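Local coordinates for hypothetical conserved protein (Geobacillus kaustophilus, PDB 2YXY), which is of unknown function but belongs to the DUF1811 family and joins a long helical hairpin to a small, probably SH3-like beta domain, at residues M51-Y55 with G85-W89; Y68-P74 with S105-K109; F78-Y82 with E99-P103. All blocks are in the same frame, centred on the assembly; numbering follows the deposited sequence.

Contact 1 of 3, residues M51-Y55 with G85-W89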
ATOM      1  N   MET A  51       1.667   3.544   1.393  1.00 19.80           N
ATOM      2  CA  MET A  51       1.064   4.729   0.786  1.00 18.61           C
ATOM      3  C   MET A  51       2.066   5.481  -0.055  1.00 19.18           C
ATOM      4  O   MET A  51       1.753   5.872  -1.172  1.00 22.37           O
ATOM      5  CB  MET A  51       0.478   5.657   1.854  1.00 16.61           C
ATOM      6  CG  MET A  51      -0.826   5.167   2.426  1.00 26.25           C
ATOM      7  SD  MET A  51      -2.088   4.860   1.155  1.00 30.30           S
ATOM      8  CE  MET A  51      -2.268   6.444   0.426  1.00 20.21           C
ATOM      9  N   ALA A  52       3.269   5.698   0.472  1.00 15.64           N
ATOM     10  CA  ALA A  52       4.256   6.406  -0.315  1.00 19.48           C
ATOM     11  C   ALA A  52       4.568   5.613  -1.600  1.00 26.15           C
ATOM     12  O   ALA A  52       4.738   6.205  -2.665  1.00 21.64           O
ATOM     13  CB  ALA A  52       5.525   6.635   0.497  1.00 21.55           C
ATOM     14  N   LYS A  53       4.650   4.286  -1.503  1.00 18.80           N
ATOM     15  CA  LYS A  53       4.922   3.473  -2.689  1.00 20.62           C
ATOM     16  C   LYS A  53       3.821   3.606  -3.749  1.00 18.84           C
ATOM     17  O   LYS A  53       4.115   3.675  -4.935  1.00 19.19           O
ATOM     18  CB  LYS A  53       5.083   1.997  -2.305  1.00 16.32           C
ATOM     19  CG  LYS A  53       6.429   1.677  -1.638  1.00 23.88           C
ATOM     20  CD  LYS A  53       6.497   0.178  -1.286  1.00 23.57           C
ATOM     21  CE  LYS A  53       7.862  -0.211  -0.765  1.00 26.16           C
ATOM     22  NZ  LYS A  53       7.771  -1.569  -0.111  1.00 37.22           N
ATOM     23  N   ALA A  54       2.571   3.685  -3.303  1.00 18.08           N
ATOM     24  CA  ALA A  54       1.438   3.800  -4.197  1.00 22.77           C
ATOM     25  C   ALA A  54       1.528   5.013  -5.119  1.00 25.86           C
ATOM     26  O   ALA A  54       1.063   4.967  -6.261  1.00 21.70           O
ATOM     27  CB  ALA A  54       0.150   3.873  -3.394  1.00 14.80           C
ATOM     28  N   TYR A  55       2.096   6.100  -4.603  1.00 21.92           N
ATOM     29  CA  TYR A  55       2.250   7.310  -5.383  1.00 22.21           C
ATOM     30  C   TYR A  55       3.382   7.227  -6.408  1.00 25.62           C
ATOM     31  O   TYR A  55       3.630   8.196  -7.112  1.00 27.70           O
ATOM     32  CB  TYR A  55       2.463   8.514  -4.457  1.00 17.87           C
ATOM     33  CG  TYR A  55       1.158   8.994  -3.885  1.00 21.21           C
ATOM     34  CD1 TYR A  55       0.771   8.659  -2.578  1.00 16.46           C
ATOM     35  CD2 TYR A  55       0.270   9.719  -4.676  1.00 19.60           C
ATOM     36  CE1 TYR A  55      -0.481   9.038  -2.078  1.00 19.99           C
ATOM     37  CE2 TYR A  55      -0.984  10.098  -4.185  1.00 26.34           C
ATOM     38  CZ  TYR A  55      -1.346   9.748  -2.885  1.00 17.53           C
ATOM     39  OH  TYR A  55      -2.582  10.096  -2.419  1.00 27.89           O
ATOM     40  N   GLY A  85      -7.932   7.415  -7.220  1.00 41.15           N
ATOM     41  CA  GLY A  85      -6.678   7.953  -6.723  1.00 38.48           C
ATOM     42  C   GLY A  85      -5.679   6.814  -6.729  1.00 39.44           C
ATOM     43  O   GLY A  85      -5.537   6.135  -7.751  1.00 39.62           O
ATOM     44  N   VAL A  86      -5.004   6.577  -5.604  1.00 32.38           N
ATOM     45  CA  VAL A  86      -4.033   5.486  -5.544  1.00 29.93           C
ATOM     46  C   VAL A  86      -4.637   4.297  -4.805  1.00 29.80           C
ATOM     47  O   VAL A  86      -3.926   3.419  -4.307  1.00 30.34           O
ATOM     48  CB  VAL A  86      -2.723   5.937  -4.854  1.00 32.81           C
ATOM     49  CG1 VAL A  86      -2.128   7.083  -5.613  1.00 28.58           C
ATOM     50  CG2 VAL A  86      -2.979   6.340  -3.421  1.00 21.75           C
ATOM     51  N   PHE A  87      -5.966   4.281  -4.753  1.00 22.28           N
ATOM     52  CA  PHE A  87      -6.724   3.241  -4.073  1.00 26.94           C
ATOM     53  C   PHE A  87      -7.564   2.326  -4.978  1.00 33.35           C
ATOM     54  O   PHE A  87      -8.128   2.737  -6.002  1.00 28.17           O
ATOM     55  CB  PHE A  87      -7.668   3.865  -3.040  1.00 31.76           C
ATOM     56  CG  PHE A  87      -6.969   4.455  -1.852  1.00 30.29           C
ATOM     57  CD1 PHE A  87      -6.529   3.641  -0.806  1.00 31.29           C
ATOM     58  CD2 PHE A  87      -6.740   5.820  -1.782  1.00 32.53           C
ATOM     59  CE1 PHE A  87      -5.861   4.189   0.298  1.00 31.49           C
ATOM     60  CE2 PHE A  87      -6.073   6.381  -0.687  1.00 31.05           C
ATOM     61  CZ  PHE A  87      -5.633   5.570   0.353  1.00 30.29           C
ATOM     62  N   ALA A  88      -7.636   1.071  -4.575  1.00 32.58           N
ATOM     63  CA  ALA A  88      -8.428   0.092  -5.288  1.00 33.22           C
ATOM     64  C   ALA A  88      -9.474  -0.296  -4.273  1.00 31.41           C
ATOM     65  O   ALA A  88      -9.135  -0.718  -3.174  1.00 30.21           O
ATOM     66  CB  ALA A  88      -7.575  -1.116  -5.657  1.00 34.74           C
ATOM     67  N   TRP A  89     -10.742  -0.096  -4.605  1.00 34.33           N
ATOM     68  CA  TRP A  89     -11.817  -0.492  -3.705  1.00 34.15           C
ATOM     69  C   TRP A  89     -12.274  -1.855  -4.209  1.00 38.23           C
ATOM     70  O   TRP A  89     -12.486  -2.043  -5.409  1.00 33.76           O
ATOM     71  CB  TRP A  89     -12.970   0.490  -3.783  1.00 43.72           C
ATOM     72  CG  TRP A  89     -12.596   1.848  -3.346  1.00 49.18           C
ATOM     73  CD1 TRP A  89     -11.889   2.782  -4.053  1.00 48.62           C
ATOM     74  CD2 TRP A  89     -12.900   2.436  -2.090  1.00 46.39           C
ATOM     75  NE1 TRP A  89     -11.740   3.921  -3.304  1.00 49.67           N
ATOM     76  CE2 TRP A  89     -12.355   3.734  -2.091  1.00 47.08           C
ATOM     77  CE3 TRP A  89     -13.585   1.990  -0.955  1.00 46.00           C
ATOM     78  CZ2 TRP A  89     -12.474   4.595  -1.008  1.00 48.26           C
ATOM     79  CZ3 TRP A  89     -13.704   2.843   0.127  1.00 54.53           C
ATOM     80  CH2 TRP A  89     -13.149   4.135   0.093  1.00 52.33           C
TER
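Ala-54 and Val-86 mark the closest approach of the two backbones, 5.9 Å from CA to CA, where the last turn of helix 39-54 meets the loop leading into strand 87-92. No hydrogen bond joins 51-55 to 85-89, and side chains make the contact. Val-86 is at its centre. It is buried, and Val-86 CB lies 3.8 Å from Ala-54 CB. Its two methyl groups work on the Tyr-55 ring. Val-86 CG1 sits over one face, set toward the rim, 3.5 Å from Tyr-55 CE2, and makes a CH-pi contact. Val-86 CG2 lies 3.8 Å from Tyr-55 CZ. Chi1 of -59° sets Val-86 CG1 anti to the carbonyl carbon and leaves CG2 between the backbone N and that carbon; Val-86 CG2 also reaches Met-51 CE, at 3.9 Å. The Met-51 chain is bent at chi2 (-55°) and chi3 (-60°), and the folded end carries CE to Phe-87 CZ at 3.5 Å. Met-51 SD approaches the same ring obliquely, 4.6 Å from the Phe-87 centroid, a Met-aromatic contact. The neighbours extend this packing: Tyr-55 also touches Leu-19 of helix 16-36, and Met-51 touches Pro-103. The chemistry across the contact is wholly apolar and aromatic. The helix end is therefore fitted to the start of the strand by the shapes of methyl groups and rings, without directional polar bonds between the two segments.

Contact 2 of 3, residues Y68-P74 with S105-K109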
ATOM      1  N   TYR A  68      -6.299  -9.629  -7.972  1.00 33.78           N
ATOM      2  CA  TYR A  68      -4.845  -9.648  -7.825  1.00 36.67           C
ATOM      3  C   TYR A  68      -4.328 -10.284  -6.537  1.00 32.69           C
ATOM      4  O   TYR A  68      -5.016 -10.299  -5.523  1.00 31.96           O
ATOM      5  CB  TYR A  68      -4.271  -8.215  -7.887  1.00 39.91           C
ATOM      6  CG  TYR A  68      -4.734  -7.381  -9.060  1.00 42.93           C
ATOM      7  CD1 TYR A  68      -5.993  -6.788  -9.064  1.00 44.06           C
ATOM      8  CD2 TYR A  68      -3.926  -7.214 -10.176  1.00 44.88           C
ATOM      9  CE1 TYR A  68      -6.434  -6.054 -10.148  1.00 48.80           C
ATOM     10  CE2 TYR A  68      -4.354  -6.480 -11.273  1.00 49.56           C
ATOM     11  CZ  TYR A  68      -5.612  -5.904 -11.256  1.00 50.42           C
ATOM     12  OH  TYR A  68      -6.050  -5.195 -12.357  1.00 50.65           O
ATOM     13  N   GLU A  69      -3.103 -10.799  -6.591  1.00 36.49           N
ATOM     14  CA  GLU A  69      -2.465 -11.332  -5.399  1.00 43.22           C
ATOM     15  C   GLU A  69      -2.199 -10.105  -4.527  1.00 41.89           C
ATOM     16  O   GLU A  69      -1.882  -9.021  -5.040  1.00 38.96           O
ATOM     17  CB  GLU A  69      -1.100 -11.934  -5.704  1.00 46.62           C
ATOM     18  CG  GLU A  69      -1.096 -13.252  -6.400  1.00 59.12           C
ATOM     19  CD  GLU A  69       0.155 -14.034  -6.068  1.00 59.07           C
ATOM     20  OE1 GLU A  69       0.307 -14.421  -4.884  1.00 55.83           O
ATOM     21  OE2 GLU A  69       0.982 -14.245  -6.982  1.00 60.81           O
ATOM     22  N   ILE A  70      -2.304 -10.280  -3.219  1.00 41.93           N
ATOM     23  CA  ILE A  70      -2.061  -9.190  -2.287  1.00 42.15           C
ATOM     24  C   ILE A  70      -0.620  -9.231  -1.803  1.00 44.75           C
ATOM     25  O   ILE A  70      -0.208 -10.189  -1.149  1.00 46.94           O
ATOM     26  CB  ILE A  70      -3.003  -9.288  -1.091  1.00 43.99           C
ATOM     27  CG1 ILE A  70      -4.452  -9.202  -1.594  1.00 42.19           C
ATOM     28  CG2 ILE A  70      -2.658  -8.194  -0.049  1.00 42.90           C
ATOM     29  CD1 ILE A  70      -5.521  -9.457  -0.522  1.00 38.16           C
ATOM     30  N   GLU A  71       0.135  -8.188  -2.144  1.00 44.57           N
ATOM     31  CA  GLU A  71       1.543  -8.048  -1.772  1.00 44.27           C
ATOM     32  C   GLU A  71       1.731  -8.256  -0.278  1.00 40.94           C
ATOM     33  O   GLU A  71       0.969  -7.733   0.520  1.00 45.70           O
ATOM     34  CB  GLU A  71       2.048  -6.655  -2.148  1.00 46.79           C
ATOM     35  CG  GLU A  71       3.565  -6.525  -2.213  1.00 60.58           C
ATOM     36  CD  GLU A  71       4.126  -7.034  -3.524  1.00 67.31           C
ATOM     37  OE1 GLU A  71       3.932  -8.227  -3.826  1.00 69.82           O
ATOM     38  OE2 GLU A  71       4.750  -6.239  -4.261  1.00 74.55           O
ATOM     39  N   GLY A  72       2.750  -9.023   0.091  1.00 43.77           N
ATOM     40  CA  GLY A  72       3.010  -9.283   1.493  1.00 44.89           C
ATOM     41  C   GLY A  72       2.041 -10.288   2.082  1.00 54.13           C
ATOM     42  O   GLY A  72       1.936 -10.412   3.302  1.00 53.96           O
ATOM     43  N   ALA A  73       1.319 -11.006   1.228  1.00 52.27           N
ATOM     44  CA  ALA A  73       0.369 -11.995   1.717  1.00 54.84           C
ATOM     45  C   ALA A  73       0.120 -13.080   0.674  1.00 56.90           C
ATOM     46  O   ALA A  73      -0.900 -13.083  -0.015  1.00 57.34           O
ATOM     47  CB  ALA A  73      -0.939 -11.310   2.105  1.00 48.48           C
ATOM     48  N   PRO A  74       1.057 -14.026   0.552  1.00 59.90           N
ATOM     49  CA  PRO A  74       0.968 -15.139  -0.406  1.00 61.14           C
ATOM     50  C   PRO A  74      -0.354 -15.910  -0.343  1.00 58.23           C
ATOM     51  O   PRO A  74      -0.907 -16.121   0.738  1.00 56.64           O
ATOM     52  CB  PRO A  74       2.157 -16.018  -0.022  1.00 63.40           C
ATOM     53  CG  PRO A  74       3.148 -15.024   0.534  1.00 64.02           C
ATOM     54  CD  PRO A  74       2.267 -14.142   1.385  1.00 60.84           C
ATOM     55  N   SER A 105      -0.256  -0.194  -4.256  1.00 23.93           N
ATOM     56  CA  SER A 105       1.055  -0.785  -4.001  1.00 23.81           C
ATOM     57  C   SER A 105       0.926  -2.173  -3.335  1.00 27.18           C
ATOM     58  O   SER A 105       1.904  -2.915  -3.248  1.00 27.83           O
ATOM     59  CB  SER A 105       1.872   0.148  -3.097  1.00 21.65           C
ATOM     60  OG  SER A 105       1.124   0.473  -1.932  1.00 21.72           O
ATOM     61  N   LEU A 106      -0.268  -2.517  -2.849  1.00 23.50           N
ATOM     62  CA  LEU A 106      -0.462  -3.824  -2.219  1.00 28.91           C
ATOM     63  C   LEU A 106      -1.061  -4.894  -3.174  1.00 35.77           C
ATOM     64  O   LEU A 106      -1.440  -5.969  -2.725  1.00 35.74           O
ATOM     65  CB  LEU A 106      -1.329  -3.677  -0.945  1.00 24.76           C
ATOM     66  CG  LEU A 106      -0.704  -2.794   0.176  1.00 32.10           C
ATOM     67  CD1 LEU A 106      -1.539  -2.872   1.438  1.00 30.89           C
ATOM     68  CD2 LEU A 106       0.724  -3.265   0.502  1.00 22.79           C
ATOM     69  N   LEU A 107      -1.129  -4.592  -4.476  1.00 30.48           N
ATOM     70  CA  LEU A 107      -1.661  -5.512  -5.488  1.00 35.93           C
ATOM     71  C   LEU A 107      -0.529  -5.937  -6.425  1.00 34.85           C
ATOM     72  O   LEU A 107       0.091  -5.096  -7.070  1.00 35.33           O
ATOM     73  CB  LEU A 107      -2.761  -4.832  -6.310  1.00 31.59           C
ATOM     74  CG  LEU A 107      -3.935  -4.222  -5.539  1.00 33.73           C
ATOM     75  CD1 LEU A 107      -4.867  -3.527  -6.523  1.00 32.90           C
ATOM     76  CD2 LEU A 107      -4.675  -5.297  -4.743  1.00 34.61           C
ATOM     77  N   ARG A 108      -0.242  -7.232  -6.492  1.00 38.16           N
ATOM     78  CA  ARG A 108       0.843  -7.685  -7.341  1.00 45.94           C
ATOM     79  C   ARG A 108       0.598  -7.331  -8.788  1.00 52.40           C
ATOM     80  O   ARG A 108      -0.360  -7.810  -9.402  1.00 47.59           O
ATOM     81  CB  ARG A 108       1.076  -9.181  -7.165  1.00 51.89           C
ATOM     82  CG  ARG A 108       1.621  -9.470  -5.784  1.00 63.84           C
ATOM     83  CD  ARG A 108       2.198 -10.856  -5.615  1.00 69.72           C
ATOM     84  NE  ARG A 108       2.572 -11.045  -4.217  1.00 80.04           N
ATOM     85  CZ  ARG A 108       3.032 -12.178  -3.699  1.00 83.74           C
ATOM     86  NH1 ARG A 108       3.184 -13.249  -4.467  1.00 86.14           N
ATOM     87  NH2 ARG A 108       3.331 -12.236  -2.406  1.00 85.20           N
ATOM     88  N   LYS A 109       1.465  -6.451  -9.292  1.00 61.00           N
ATOM     89  CA  LYS A 109       1.429  -5.932 -10.657  1.00 74.51           C
ATOM     90  C   LYS A 109       1.100  -7.056 -11.634  1.00 81.15           C
ATOM     91  O   LYS A 109       1.597  -8.174 -11.487  1.00 82.23           O
ATOM     92  CB  LYS A 109       2.791  -5.299 -10.998  1.00 74.47           C
ATOM     93  CG  LYS A 109       2.860  -4.517 -12.304  1.00 77.51           C
ATOM     94  CD  LYS A 109       2.212  -3.132 -12.210  1.00 79.34           C
ATOM     95  CE  LYS A 109       2.985  -2.183 -11.287  1.00 77.16           C
ATOM     96  NZ  LYS A 109       2.681  -2.370  -9.834  1.00 70.25           N
TER
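Arg-108 N gives Glu-69 O a nearly straight backbone hydrogen bond, 2.8 Å long with an angle of 175° at the hydrogen. Glu-71 N bonds to Leu-106 O, also at 2.8 Å, but from above the carbonyl plane. Together they frame Ile-70 and Leu-107, a single antiparallel bridge of the non-hydrogen-bonded kind. The Arg-108 side chain runs extended from CG to NE and meets two carboxylates. Glu-69 OE1 lies over one face of the guanidinium, 3.1 Å from Arg-108 NH1, so this salt bridge rests on charge alone. Glu-71 bends at chi2 (81°) and brings OE1 to 3.2 Å from Arg-108 NE, a salt bridge with a weak hydrogen bond. A methionine in place of Arg-108 would probably leave both carboxylates without the positive charge that links them. Farther out, the aliphatic part of Arg-108 packs on that of Glu-69, Arg-108 CD lying 3.5 Å from Glu-69 CB. Tyr-68 CB packs on Leu-107 CB at 4.0 Å, while the Tyr-68 hydroxyl is bonded to His-63 N. Leu-107 and Ile-70 both touch Phe-78. A chain that leaves a 3-10 turn and pairs with the first strand of the sheet is consistent with the closure of an SH3-like barrel.

Contact 3 of 3, residues F78-Y82 with E99-P103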
ATOM      1  N   PHE A  78      -7.314 -10.184  -4.165  1.00 35.87           N
ATOM      2  CA  PHE A  78      -8.226  -9.058  -4.017  1.00 32.71           C
ATOM      3  C   PHE A  78      -8.955  -8.828  -5.333  1.00 32.97           C
ATOM      4  O   PHE A  78      -8.346  -8.780  -6.398  1.00 34.33           O
ATOM      5  CB  PHE A  78      -7.410  -7.807  -3.629  1.00 30.65           C
ATOM      6  CG  PHE A  78      -8.238  -6.625  -3.224  1.00 27.09           C
ATOM      7  CD1 PHE A  78      -8.376  -5.535  -4.077  1.00 27.25           C
ATOM      8  CD2 PHE A  78      -8.838  -6.574  -1.965  1.00 30.30           C
ATOM      9  CE1 PHE A  78      -9.073  -4.407  -3.687  1.00 25.58           C
ATOM     10  CE2 PHE A  78      -9.550  -5.441  -1.552  1.00 32.14           C
ATOM     11  CZ  PHE A  78      -9.669  -4.351  -2.421  1.00 35.47           C
ATOM     12  N   LYS A  79     -10.263  -8.666  -5.251  1.00 37.77           N
ATOM     13  CA  LYS A  79     -11.063  -8.446  -6.438  1.00 40.87           C
ATOM     14  C   LYS A  79     -11.384  -6.963  -6.504  1.00 36.61           C
ATOM     15  O   LYS A  79     -12.060  -6.436  -5.634  1.00 37.59           O
ATOM     16  CB  LYS A  79     -12.348  -9.256  -6.340  1.00 44.51           C
ATOM     17  CG  LYS A  79     -12.871  -9.715  -7.675  1.00 57.00           C
ATOM     18  CD  LYS A  79     -13.235  -8.568  -8.565  1.00 53.67           C
ATOM     19  CE  LYS A  79     -13.924  -9.110  -9.808  1.00 67.62           C
ATOM     20  NZ  LYS A  79     -15.018 -10.054  -9.436  1.00 58.44           N
ATOM     21  N   VAL A  80     -10.907  -6.295  -7.544  1.00 39.54           N
ATOM     22  CA  VAL A  80     -11.131  -4.866  -7.668  1.00 40.63           C
ATOM     23  C   VAL A  80     -12.509  -4.472  -8.203  1.00 43.06           C
ATOM     24  O   VAL A  80     -12.918  -4.890  -9.283  1.00 44.74           O
ATOM     25  CB  VAL A  80     -10.081  -4.228  -8.578  1.00 41.30           C
ATOM     26  CG1 VAL A  80     -10.357  -2.734  -8.704  1.00 32.57           C
ATOM     27  CG2 VAL A  80      -8.676  -4.514  -8.037  1.00 36.82           C
ATOM     28  N   ARG A  81     -13.217  -3.658  -7.437  1.00 39.39           N
ATOM     29  CA  ARG A  81     -14.513  -3.175  -7.848  1.00 38.28           C
ATOM     30  C   ARG A  81     -14.220  -1.904  -8.631  1.00 41.47           C
ATOM     31  O   ARG A  81     -14.659  -1.749  -9.768  1.00 36.69           O
ATOM     32  CB  ARG A  81     -15.386  -2.880  -6.622  1.00 38.03           C
ATOM     33  CG  ARG A  81     -16.702  -2.176  -6.947  1.00 51.28           C
ATOM     34  CD  ARG A  81     -17.422  -1.725  -5.674  1.00 58.10           C
ATOM     35  NE  ARG A  81     -18.368  -0.648  -5.958  1.00 65.06           N
ATOM     36  CZ  ARG A  81     -18.960   0.105  -5.036  1.00 67.44           C
ATOM     37  NH1 ARG A  81     -18.719  -0.089  -3.746  1.00 69.35           N
ATOM     38  NH2 ARG A  81     -19.786   1.072  -5.406  1.00 74.50           N
ATOM     39  N   TYR A  82     -13.463  -0.988  -8.030  1.00 42.64           N
ATOM     40  CA  TYR A  82     -13.126   0.240  -8.742  1.00 46.46           C
ATOM     41  C   TYR A  82     -11.930   0.973  -8.156  1.00 44.93           C
ATOM     42  O   TYR A  82     -11.611   0.824  -6.977  1.00 41.80           O
ATOM     43  CB  TYR A  82     -14.336   1.169  -8.788  1.00 42.18           C
ATOM     44  CG  TYR A  82     -14.622   1.869  -7.493  1.00 45.12           C
ATOM     45  CD1 TYR A  82     -14.116   3.144  -7.247  1.00 50.35           C
ATOM     46  CD2 TYR A  82     -15.397   1.261  -6.510  1.00 43.87           C
ATOM     47  CE1 TYR A  82     -14.377   3.803  -6.048  1.00 47.72           C
ATOM     48  CE2 TYR A  82     -15.663   1.907  -5.308  1.00 51.28           C
ATOM     49  CZ  TYR A  82     -15.148   3.179  -5.086  1.00 51.87           C
ATOM     50  OH  TYR A  82     -15.405   3.829  -3.902  1.00 57.47           O
ATOM     51  N   GLU A  99     -16.526  -4.458   1.578  1.00 69.34           N
ATOM     52  CA  GLU A  99     -15.683  -3.643   0.710  1.00 65.39           C
ATOM     53  C   GLU A  99     -14.544  -3.043   1.522  1.00 63.54           C
ATOM     54  O   GLU A  99     -14.666  -2.842   2.738  1.00 64.32           O
ATOM     55  CB  GLU A  99     -16.472  -2.522   0.035  1.00 65.51           C
ATOM     56  CG  GLU A  99     -15.814  -2.078  -1.264  1.00 70.48           C
ATOM     57  CD  GLU A  99     -16.415  -0.825  -1.850  1.00 70.29           C
ATOM     58  OE1 GLU A  99     -16.137  -0.540  -3.034  1.00 76.18           O
ATOM     59  OE2 GLU A  99     -17.150  -0.118  -1.132  1.00 72.28           O
ATOM     60  N   GLU A 100     -13.442  -2.744   0.842  1.00 54.25           N
ATOM     61  CA  GLU A 100     -12.267  -2.205   1.506  1.00 46.01           C
ATOM     62  C   GLU A 100     -11.395  -1.449   0.505  1.00 41.05           C
ATOM     63  O   GLU A 100     -11.305  -1.842  -0.654  1.00 32.37           O
ATOM     64  CB  GLU A 100     -11.509  -3.384   2.120  1.00 50.39           C
ATOM     65  CG  GLU A 100     -10.093  -3.149   2.539  1.00 59.16           C
ATOM     66  CD  GLU A 100      -9.390  -4.451   2.862  1.00 60.99           C
ATOM     67  OE1 GLU A 100      -8.222  -4.412   3.304  1.00 60.98           O
ATOM     68  OE2 GLU A 100     -10.012  -5.521   2.666  1.00 64.72           O
ATOM     69  N   ALA A 101     -10.763  -0.364   0.959  1.00 36.94           N
ATOM     70  CA  ALA A 101      -9.886   0.441   0.102  1.00 35.35           C
ATOM     71  C   ALA A 101      -8.437   0.023   0.345  1.00 33.65           C
ATOM     72  O   ALA A 101      -7.935   0.093   1.464  1.00 34.41           O
ATOM     73  CB  ALA A 101     -10.064   1.931   0.406  1.00 34.63           C
ATOM     74  N   LEU A 102      -7.761  -0.394  -0.713  1.00 31.00           N
ATOM     75  CA  LEU A 102      -6.389  -0.853  -0.595  1.00 33.39           C
ATOM     76  C   LEU A 102      -5.482  -0.042  -1.502  1.00 28.48           C
ATOM     77  O   LEU A 102      -5.840   0.221  -2.647  1.00 30.60           O
ATOM     78  CB  LEU A 102      -6.323  -2.329  -0.991  1.00 37.62           C
ATOM     79  CG  LEU A 102      -5.508  -3.322  -0.160  1.00 46.56           C
ATOM     80  CD1 LEU A 102      -5.933  -3.256   1.309  1.00 41.10           C
ATOM     81  CD2 LEU A 102      -5.724  -4.729  -0.710  1.00 44.70           C
ATOM     82  N   PRO A 103      -4.301   0.378  -0.999  1.00 26.92           N
ATOM     83  CA  PRO A 103      -3.374   1.160  -1.839  1.00 24.62           C
ATOM     84  C   PRO A 103      -2.954   0.239  -2.978  1.00 25.41           C
ATOM     85  O   PRO A 103      -2.751  -0.973  -2.748  1.00 26.15           O
ATOM     86  CB  PRO A 103      -2.188   1.470  -0.900  1.00 26.60           C
ATOM     87  CG  PRO A 103      -2.743   1.299   0.497  1.00 29.10           C
ATOM     88  CD  PRO A 103      -3.732   0.128   0.344  1.00 27.30           C
TER
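Phe-78 and Leu-102 pack between two strands, not direct neighbours, of an antiparallel sheet consistent with an SH3-like fold. Strand 87-92 runs between 76-84 and 100-103, and the sheet curls so strongly that the two segments point 97° apart. Phe-78 has the most surface buried here. Its CG stands anti to the backbone N (chi1 -170°), which lays the ring against Leu-102. Leu-102 CD2 lies over one ring face, set toward the rim and 3.9 Å from the centroid of Phe-78, a CH-pi contact. Glu-100 O comes in the ring plane to the edge, 3.5 Å from Phe-78 CZ. Leu-107 also meets this ring. Glu-99 makes the second, more exposed patch. Its extended chain crosses that of Arg-81 at about a right angle, while the carboxylate and guanidinium planes differ by only 21°. The two form a salt bridge, but the hydrogen bond within it is weak because the N-H is poorly aimed. Arg-81 and Tyr-82 both face Trp-89 in a classic beta bulge, and Tyr-82 CE2 sits over the centre of the Arg-81 guanidinium. Glu-99 OE1 lies near both residues, 2.7 Å from Arg-81 NH1 and 3.4 Å from Tyr-82 CE2.

In the fold
From the N terminus, helix 16-36 and helix 39-54 come first, and 51-55 covers the end of the second and the first residue after it. Contact 1 closes the loop from there to 85-89, bringing the helical hairpin against the sheet. Contact 2 opens inside that loop, at 68-74, and closes beyond it at 105-109. The two therefore cross. Contact 3 joins 78-82 to 99-103; it also crosses contact 1 but is nested within contact 2. Trp-89 is probably hydrogen-bonded to Arg-81 and Tyr-82. Ser-105 packs on Lys-53 and Ala-54, and Leu-107 on Ala-88. The C-terminal segment thus touches both helix and sheet.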